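Local coordinates for putative 2OG-Fe(II) oxygenase family protein (PDB 3OOX) that probably acts as an iron(II)- and 2-oxoglutarate-dependent oxygenase that forms ethylene from 2-oxoglutarate and oxidises L-arginine, at residues A[15-28]-A[144-157]. Residues are numbered along the deposited sequence; the frame is centred on the assembly and turned at random.
Sequences YAKDFTRFAQELGA and KVLEAIATYLKLER. With EDO (1,2-ethanediol), chain E.
Ala23 and Ala148 mark the tight centre of this crossing: their CA atoms come within 4.2 Å. The axes of helices 19-28 and 144-152 pass 8.0 Å apart there, at 86°. Ala148 CB also lies 3.8 Å from Phe22 CE2, with Leu26 CD1 beside it. One turn on, Tyr152 enters as a knob among Ala23, Gln24, Gly27 and Ala28. With CG anti to the backbone N (chi1 -180°), its ring lies over Gly27, whose CA stands over the face, 3.5 Å from the ring centroid, a CH-pi contact. The hydroxyl of Tyr152 is hydrogen-bonded to Glu31, and a water links it to Gln24 NE2.

Toward the solvent side, polar groups take over. The Arg157 guanidinium lies flat on Phe19, planes 1° apart. Its CZ stands over the ring face, 3.6 Å from the centroid, a cation-pi stack. Glu147 fixes that guanidinium through a salt bridge, Arg157 NE to Glu147 OE1 at 2.8 Å. Tyr15 OH donates to Glu147 OE2 at 2.7 Å, on its syn side but tilted out of the carboxylate plane. Here a water bridges Tyr15 O and Arg157 NH2, and Lys144 NZ donates to both oxygens of an ethanediol, probably from the crystallisation liquor, which Asp42 also binds.

Beyond the pair, Leu26 and Val145 touch strands 35-39 and 197-201 of the main sheet, consistent with near-perpendicular helices packed against the double-stranded beta-helix core of 2-oxoglutarate oxygenases.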
ATOM      1  N   TYR A  15      -3.058  -6.066  20.080  1.00 22.60           N
ATOM      2  CA  TYR A  15      -4.184  -5.176  19.801  1.00 23.76           C
ATOM      3  C   TYR A  15      -5.307  -5.393  20.826  1.00 22.31           C
ATOM      4  O   TYR A  15      -5.815  -4.422  21.371  1.00 21.54           O
ATOM      5  CB  TYR A  15      -4.662  -5.380  18.359  1.00 22.45           C
ATOM      6  CG  TYR A  15      -5.927  -4.620  17.996  1.00 21.02           C
ATOM      7  CD1 TYR A  15      -5.868  -3.335  17.482  1.00 20.59           C
ATOM      8  CD2 TYR A  15      -7.175  -5.211  18.146  1.00 23.25           C
ATOM      9  CE1 TYR A  15      -7.060  -2.642  17.141  1.00 21.68           C
ATOM     10  CE2 TYR A  15      -8.339  -4.552  17.794  1.00 26.01           C
ATOM     11  CZ  TYR A  15      -8.286  -3.277  17.301  1.00 22.74           C
ATOM     12  OH  TYR A  15      -9.486  -2.626  16.990  1.00 22.77           O
ATOM     13  N   ALA A  16      -5.640  -6.653  21.104  1.00 23.04           N
ATOM     14  CA  ALA A  16      -6.614  -7.016  22.149  1.00 23.08           C
ATOM     15  C   ALA A  16      -5.956  -7.133  23.521  1.00 25.18           C
ATOM     16  O   ALA A  16      -6.534  -6.694  24.519  1.00 23.60           O
ATOM     17  CB  ALA A  16      -7.322  -8.335  21.788  1.00 24.60           C
ATOM     18  N   LYS A  17      -4.763  -7.748  23.602  1.00 24.21           N
ATOM     19  CA  LYS A  17      -4.204  -8.053  24.917  1.00 25.30           C
ATOM     20  C   LYS A  17      -3.659  -6.843  25.670  1.00 24.62           C
ATOM     21  O   LYS A  17      -3.696  -6.806  26.910  1.00 26.41           O
ATOM     22  CB  LYS A  17      -3.087  -9.112  24.841  1.00 27.08           C
ATOM     23  CG  LYS A  17      -3.538 -10.512  24.562  1.00 31.44           C
ATOM     24  CD  LYS A  17      -2.308 -11.445  24.484  1.00 39.53           C
ATOM     25  CE  LYS A  17      -2.707 -12.868  24.091  1.00 46.62           C
ATOM     26  NZ  LYS A  17      -1.526 -13.712  23.685  1.00 44.61           N
ATOM     27  N   ASP A  18      -3.112  -5.870  24.943  1.00 24.15           N
ATOM     28  CA  ASP A  18      -2.466  -4.719  25.550  1.00 24.11           C
ATOM     29  C   ASP A  18      -2.369  -3.611  24.508  1.00 24.38           C
ATOM     30  O   ASP A  18      -1.285  -3.327  23.988  1.00 23.22           O
ATOM     31  CB  ASP A  18      -1.067  -5.088  26.052  1.00 25.39           C
ATOM     32  CG  ASP A  18      -0.435  -3.994  26.927  1.00 30.77           C
ATOM     33  OD1 ASP A  18      -0.947  -2.856  27.013  1.00 26.25           O
ATOM     34  OD2 ASP A  18       0.600  -4.280  27.557  1.00 29.85           O
ATOM     35  N   PHE A  19      -3.507  -2.984  24.225  1.00 24.56           N
ATOM     36  CA  PHE A  19      -3.592  -2.043  23.135  1.00 23.33           C
ATOM     37  C   PHE A  19      -2.653  -0.850  23.375  1.00 23.90           C
ATOM     38  O   PHE A  19      -2.034  -0.337  22.440  1.00 23.05           O
ATOM     39  CB  PHE A  19      -5.028  -1.571  22.934  1.00 23.73           C
ATOM     40  CG  PHE A  19      -5.176  -0.585  21.840  1.00 22.54           C
ATOM     41  CD1 PHE A  19      -5.245  -1.000  20.521  1.00 21.58           C
ATOM     42  CD2 PHE A  19      -5.181   0.764  22.115  1.00 22.99           C
ATOM     43  CE1 PHE A  19      -5.382  -0.065  19.484  1.00 21.47           C
ATOM     44  CE2 PHE A  19      -5.319   1.692  21.087  1.00 23.74           C
ATOM     45  CZ  PHE A  19      -5.387   1.261  19.784  1.00 20.81           C
ATOM     46  N   THR A  20      -2.501  -0.425  24.621  1.00 25.23           N
ATOM     47  CA  THR A  20      -1.598   0.691  24.918  1.00 25.29           C
ATOM     48  C   THR A  20      -0.165   0.398  24.464  1.00 25.30           C
ATOM     49  O   THR A  20       0.491   1.254  23.853  1.00 27.05           O
ATOM     50  CB  THR A  20      -1.637   1.028  26.431  1.00 26.75           C
ATOM     51  OG1 THR A  20      -2.951   1.506  26.736  1.00 30.25           O
ATOM     52  CG2 THR A  20      -0.612   2.120  26.792  1.00 28.29           C
ATOM     53  N   ARG A  21       0.326  -0.800  24.743  1.00 24.00           N
ATOM     54  CA  ARG A  21       1.636  -1.202  24.255  1.00 23.98           C
ATOM     55  C   ARG A  21       1.706  -1.354  22.708  1.00 25.51           C
ATOM     56  O   ARG A  21       2.703  -0.958  22.076  1.00 23.16           O
ATOM     57  CB  ARG A  21       2.040  -2.497  24.949  1.00 25.54           C
ATOM     58  CG  ARG A  21       3.271  -3.165  24.391  1.00 27.04           C
ATOM     59  CD  ARG A  21       3.596  -4.393  25.196  1.00 29.13           C
ATOM     60  NE  ARG A  21       4.624  -5.182  24.521  1.00 32.09           N
ATOM     61  CZ  ARG A  21       4.818  -6.486  24.689  1.00 35.93           C
ATOM     62  NH1 ARG A  21       4.075  -7.181  25.557  1.00 33.18           N
ATOM     63  NH2 ARG A  21       5.762  -7.096  23.981  1.00 33.98           N
ATOM     64  N   PHE A  22       0.658  -1.940  22.122  1.00 23.82           N
ATOM     65  CA  PHE A  22       0.533  -2.076  20.679  1.00 24.28           C
ATOM     66  C   PHE A  22       0.719  -0.721  19.993  1.00 24.50           C
ATOM     67  O   PHE A  22       1.547  -0.577  19.092  1.00 24.27           O
ATOM     68  CB  PHE A  22      -0.838  -2.682  20.332  1.00 21.24           C
ATOM     69  CG  PHE A  22      -1.049  -2.956  18.850  1.00 20.08           C
ATOM     70  CD1 PHE A  22      -0.277  -3.912  18.181  1.00 23.82           C
ATOM     71  CD2 PHE A  22      -2.041  -2.293  18.148  1.00 21.01           C
ATOM     72  CE1 PHE A  22      -0.487  -4.175  16.856  1.00 26.00           C
ATOM     73  CE2 PHE A  22      -2.237  -2.558  16.816  1.00 22.88           C
ATOM     74  CZ  PHE A  22      -1.452  -3.507  16.179  1.00 23.51           C
ATOM     75  N   ALA A  23      -0.057   0.266  20.418  1.00 21.58           N
ATOM     76  CA  ALA A  23       0.001   1.606  19.848  1.00 24.18           C
ATOM     77  C   ALA A  23       1.375   2.253  20.048  1.00 24.26           C
ATOM     78  O   ALA A  23       1.930   2.824  19.117  1.00 22.27           O
ATOM     79  CB  ALA A  23      -1.114   2.488  20.428  1.00 21.78           C
ATOM     80  N   GLN A  24       1.955   2.148  21.231  1.00 24.51           N
ATOM     81  CA  GLN A  24       3.318   2.682  21.439  1.00 24.23           C
ATOM     82  C   GLN A  24       4.374   2.032  20.536  1.00 23.92           C
ATOM     83  O   GLN A  24       5.175   2.735  19.920  1.00 25.14           O
ATOM     84  CB  GLN A  24       3.756   2.527  22.898  1.00 25.38           C
ATOM     85  CG  GLN A  24       5.191   3.020  23.197  1.00 29.96           C
ATOM     86  CD  GLN A  24       5.458   4.477  22.800  1.00 31.74           C
ATOM     87  OE1 GLN A  24       4.594   5.353  22.928  1.00 35.99           O
ATOM     88  NE2 GLN A  24       6.678   4.738  22.324  1.00 29.78           N
ATOM     89  N   GLU A  25       4.414   0.701  20.492  1.00 23.14           N
ATOM     90  CA  GLU A  25       5.445  -0.000  19.696  1.00 23.19           C
ATOM     91  C   GLU A  25       5.262   0.208  18.195  1.00 23.53           C
ATOM     92  O   GLU A  25       6.231   0.512  17.479  1.00 24.47           O
ATOM     93  CB  GLU A  25       5.468  -1.481  20.023  1.00 21.94           C
ATOM     94  CG  GLU A  25       5.902  -1.781  21.438  1.00 27.65           C
ATOM     95  CD  GLU A  25       6.077  -3.249  21.700  1.00 30.08           C
ATOM     96  OE1 GLU A  25       5.981  -4.057  20.762  1.00 32.95           O
ATOM     97  OE2 GLU A  25       6.341  -3.595  22.869  1.00 30.73           O
ATOM     98  N   LEU A  26       4.037   0.078  17.705  1.00 22.44           N
ATOM     99  CA  LEU A  26       3.813   0.382  16.290  1.00 20.17           C
ATOM    100  C   LEU A  26       4.104   1.848  15.961  1.00 21.54           C
ATOM    101  O   LEU A  26       4.736   2.152  14.949  1.00 21.76           O
ATOM    102  CB  LEU A  26       2.360   0.084  15.829  1.00 23.05           C
ATOM    103  CG  LEU A  26       1.918  -1.282  15.309  1.00 33.09           C
ATOM    104  CD1 LEU A  26       0.479  -1.144  14.780  1.00 30.92           C
ATOM    105  CD2 LEU A  26       2.814  -1.950  14.237  1.00 24.19           C
ATOM    106  N   GLY A  27       3.583   2.755  16.770  1.00 21.72           N
ATOM    107  CA  GLY A  27       3.770   4.172  16.538  1.00 21.88           C
ATOM    108  C   GLY A  27       5.223   4.563  16.502  1.00 23.28           C
ATOM    109  O   GLY A  27       5.647   5.365  15.659  1.00 23.76           O
ATOM    110  N   ALA A  28       5.994   4.038  17.452  1.00 20.39           N
ATOM    111  CA  ALA A  28       7.392   4.406  17.558  1.00 22.63           C
ATOM    112  C   ALA A  28       8.119   3.970  16.285  1.00 24.01           C
ATOM    113  O   ALA A  28       9.046   4.646  15.818  1.00 23.55           O
ATOM    114  CB  ALA A  28       8.045   3.770  18.788  1.00 25.67           C
ATOM    115  N   LYS A 144      -7.599  -0.899  11.956  1.00 16.68           N
ATOM    116  CA  LYS A 144      -7.082  -1.263  13.269  1.00 17.56           C
ATOM    117  C   LYS A 144      -5.692  -0.668  13.513  1.00 18.03           C
ATOM    118  O   LYS A 144      -5.376  -0.192  14.597  1.00 19.38           O
ATOM    119  CB  LYS A 144      -7.122  -2.789  13.437  1.00 17.92           C
ATOM    120  CG  LYS A 144      -8.552  -3.343  13.415  1.00 20.80           C
ATOM    121  CD  LYS A 144      -8.701  -4.860  13.408  1.00 24.46           C
ATOM    122  CE  LYS A 144     -10.112  -5.243  12.905  1.00 27.88           C
ATOM    123  NZ  LYS A 144     -10.256  -6.708  12.818  1.00 31.41           N
ATOM    124  N   VAL A 145      -4.850  -0.676  12.482  1.00 17.65           N
ATOM    125  CA  VAL A 145      -3.547  -0.027  12.541  1.00 17.69           C
ATOM    126  C   VAL A 145      -3.700   1.483  12.757  1.00 18.31           C
ATOM    127  O   VAL A 145      -2.962   2.101  13.531  1.00 20.07           O
ATOM    128  CB  VAL A 145      -2.745  -0.345  11.239  1.00 18.97           C
ATOM    129  CG1 VAL A 145      -1.487   0.495  11.164  1.00 20.14           C
ATOM    130  CG2 VAL A 145      -2.434  -1.863  11.186  1.00 20.34           C
ATOM    131  N   LEU A 146      -4.684   2.082  12.105  1.00 16.90           N
ATOM    132  CA  LEU A 146      -4.931   3.499  12.265  1.00 18.17           C
ATOM    133  C   LEU A 146      -5.412   3.822  13.679  1.00 19.67           C
ATOM    134  O   LEU A 146      -5.119   4.899  14.201  1.00 17.90           O
ATOM    135  CB  LEU A 146      -5.904   4.031  11.201  1.00 17.45           C
ATOM    136  CG  LEU A 146      -5.222   4.211   9.842  1.00 17.37           C
ATOM    137  CD1 LEU A 146      -6.320   4.303   8.760  1.00 17.99           C
ATOM    138  CD2 LEU A 146      -4.291   5.426   9.808  1.00 20.18           C
ATOM    139  N   GLU A 147      -6.156   2.904  14.287  1.00 18.62           N
ATOM    140  CA  GLU A 147      -6.483   3.096  15.724  1.00 17.37           C
ATOM    141  C   GLU A 147      -5.233   3.240  16.592  1.00 20.35           C
ATOM    142  O   GLU A 147      -5.193   4.071  17.490  1.00 19.81           O
ATOM    143  CB  GLU A 147      -7.325   1.954  16.247  1.00 17.68           C
ATOM    144  CG  GLU A 147      -8.735   1.845  15.713  1.00 18.99           C
ATOM    145  CD  GLU A 147      -9.420   0.596  16.252  1.00 25.52           C
ATOM    146  OE1 GLU A 147      -9.846   0.606  17.434  1.00 25.96           O
ATOM    147  OE2 GLU A 147      -9.518  -0.404  15.523  1.00 25.24           O
ATOM    148  N   ALA A 148      -4.248   2.378  16.345  1.00 19.36           N
ATOM    149  CA  ALA A 148      -3.000   2.422  17.060  1.00 18.32           C
ATOM    150  C   ALA A 148      -2.276   3.738  16.773  1.00 20.16           C
ATOM    151  O   ALA A 148      -1.764   4.397  17.687  1.00 20.34           O
ATOM    152  CB  ALA A 148      -2.164   1.242  16.705  1.00 20.51           C
ATOM    153  N   ILE A 149      -2.236   4.134  15.506  1.00 20.91           N
ATOM    154  CA  ILE A 149      -1.623   5.413  15.127  1.00 19.34           C
ATOM    155  C   ILE A 149      -2.303   6.604  15.835  1.00 19.62           C
ATOM    156  O   ILE A 149      -1.629   7.496  16.364  1.00 19.84           O
ATOM    157  CB  ILE A 149      -1.599   5.588  13.586  1.00 17.97           C
ATOM    158  CG1 ILE A 149      -0.625   4.561  12.972  1.00 18.93           C
ATOM    159  CG2 ILE A 149      -1.217   7.001  13.226  1.00 17.69           C
ATOM    160  CD1 ILE A 149      -0.730   4.498  11.450  1.00 19.71           C
ATOM    161  N   ALA A 150      -3.625   6.607  15.844  1.00 19.59           N
ATOM    162  CA  ALA A 150      -4.412   7.653  16.546  1.00 20.44           C
ATOM    163  C   ALA A 150      -4.049   7.744  18.040  1.00 21.70           C
ATOM    164  O   ALA A 150      -3.722   8.820  18.548  1.00 22.75           O
ATOM    165  CB  ALA A 150      -5.898   7.393  16.344  1.00 19.06           C
ATOM    166  N   THR A 151      -4.012   6.597  18.708  1.00 20.62           N
ATOM    167  CA  THR A 151      -3.638   6.568  20.126  1.00 22.25           C
ATOM    168  C   THR A 151      -2.187   7.043  20.329  1.00 24.87           C
ATOM    169  O   THR A 151      -1.886   7.790  21.263  1.00 24.61           O
ATOM    170  CB  THR A 151      -3.897   5.168  20.686  1.00 21.26           C
ATOM    171  OG1 THR A 151      -5.314   4.934  20.663  1.00 24.53           O
ATOM    172  CG2 THR A 151      -3.352   5.016  22.097  1.00 24.40           C
ATOM    173  N   TYR A 152      -1.283   6.645  19.441  1.00 21.30           N
ATOM    174  CA  TYR A 152       0.110   7.072  19.528  1.00 21.80           C
ATOM    175  C   TYR A 152       0.231   8.588  19.437  1.00 21.18           C
ATOM    176  O   TYR A 152       1.034   9.220  20.179  1.00 23.31           O
ATOM    177  CB  TYR A 152       0.941   6.401  18.438  1.00 21.79           C
ATOM    178  CG  TYR A 152       2.396   6.784  18.458  1.00 21.96           C
ATOM    179  CD1 TYR A 152       3.265   6.267  19.420  1.00 27.54           C
ATOM    180  CD2 TYR A 152       2.905   7.681  17.507  1.00 21.46           C
ATOM    181  CE1 TYR A 152       4.600   6.612  19.431  1.00 26.67           C
ATOM    182  CE2 TYR A 152       4.234   8.010  17.502  1.00 22.84           C
ATOM    183  CZ  TYR A 152       5.082   7.481  18.483  1.00 27.47           C
ATOM    184  OH  TYR A 152       6.416   7.821  18.502  1.00 29.30           O
ATOM    185  N   LEU A 153      -0.594   9.173  18.574  1.00 21.16           N
ATOM    186  CA  LEU A 153      -0.640  10.606  18.346  1.00 21.50           C
ATOM    187  C   LEU A 153      -1.450  11.353  19.403  1.00 23.12           C
ATOM    188  O   LEU A 153      -1.646  12.562  19.284  1.00 23.92           O
ATOM    189  CB  LEU A 153      -1.232  10.892  16.955  1.00 21.93           C
ATOM    190  CG  LEU A 153      -0.354  10.459  15.773  1.00 20.79           C
ATOM    191  CD1 LEU A 153      -1.131  10.620  14.465  1.00 22.07           C
ATOM    192  CD2 LEU A 153       0.920  11.272  15.709  1.00 23.25           C
ATOM    193  N   LYS A 154      -1.923  10.636  20.425  1.00 23.37           N
ATOM    194  CA  LYS A 154      -2.710  11.218  21.535  1.00 24.91           C
ATOM    195  C   LYS A 154      -4.035  11.783  21.057  1.00 25.33           C
ATOM    196  O   LYS A 154      -4.551  12.788  21.586  1.00 28.75           O
ATOM    197  CB  LYS A 154      -1.884  12.233  22.333  1.00 26.85           C
ATOM    198  CG  LYS A 154      -0.544  11.671  22.778  1.00 28.27           C
ATOM    199  CD  LYS A 154       0.301  12.721  23.493  1.00 38.74           C
ATOM    200  CE  LYS A 154       1.615  12.133  23.972  1.00 43.18           C
ATOM    201  NZ  LYS A 154       1.413  11.272  25.190  1.00 48.28           N
ATOM    202  N   LEU A 155      -4.599  11.103  20.064  1.00 24.93           N
ATOM    203  CA  LEU A 155      -5.926  11.362  19.538  1.00 23.22           C
ATOM    204  C   LEU A 155      -6.931  10.346  20.099  1.00 22.14           C
ATOM    205  O   LEU A 155      -6.542   9.309  20.637  1.00 24.08           O
ATOM    206  CB  LEU A 155      -5.934  11.270  17.988  1.00 21.55           C
ATOM    207  CG  LEU A 155      -4.922  12.139  17.202  1.00 22.71           C
ATOM    208  CD1 LEU A 155      -5.017  11.826  15.722  1.00 21.24           C
ATOM    209  CD2 LEU A 155      -5.107  13.659  17.417  1.00 24.68           C
ATOM    210  N   GLU A 156      -8.216  10.630  19.924  1.00 23.94           N
ATOM    211  CA  GLU A 156      -9.257   9.628  20.154  1.00 24.72           C
ATOM    212  C   GLU A 156      -8.936   8.362  19.361  1.00 24.28           C
ATOM    213  O   GLU A 156      -8.509   8.443  18.209  1.00 21.32           O
ATOM    214  CB  GLU A 156     -10.636  10.150  19.748  1.00 27.32           C
ATOM    215  CG  GLU A 156     -11.140  11.246  20.644  1.00 31.58           C
ATOM    216  CD  GLU A 156     -11.399  10.784  22.064  1.00 42.43           C
ATOM    217  OE1 GLU A 156     -12.084   9.751  22.231  1.00 36.57           O
ATOM    218  OE2 GLU A 156     -10.916  11.455  23.008  1.00 47.13           O
ATOM    219  N   ARG A 157      -9.127   7.198  19.977  1.00 23.92           N
ATOM    220  CA  ARG A 157      -8.790   5.926  19.317  1.00 22.22           C
ATOM    221  C   ARG A 157      -9.480   5.752  17.964  1.00 21.93           C
ATOM    222  O   ARG A 157      -8.918   5.152  17.057  1.00 19.58           O
ATOM    223  CB  ARG A 157      -9.106   4.739  20.238  1.00 22.46           C
ATOM    224  CG  ARG A 157      -8.782   3.390  19.639  1.00 21.75           C
ATOM    225  CD  ARG A 157      -8.920   2.279  20.676  1.00 22.56           C
ATOM    226  NE  ARG A 157      -8.907   0.976  20.048  1.00 22.56           N
ATOM    227  CZ  ARG A 157      -8.802  -0.176  20.681  1.00 23.60           C
ATOM    228  NH1 ARG A 157      -8.668  -0.216  22.003  1.00 23.94           N
ATOM    229  NH2 ARG A 157      -8.839  -1.293  19.984  1.00 24.59           N
TER
HETATM  230  C1  EDO E 320     -10.434  -7.127  16.388  1.00 31.34           C
HETATM  231  O1  EDO E 320     -11.570  -7.219  15.520  1.00 41.87           O
HETATM  232  C2  EDO E 320      -9.570  -8.371  16.239  1.00 36.97           C
HETATM  233  O2  EDO E 320      -9.029  -8.419  14.902  1.00 31.29           O
HETATM  234  O   HOH W   1      -8.444  -3.686  21.599  1.00 23.25           O
HETATM  235  O   HOH W   2       7.714   7.045  20.971  1.00 41.59           O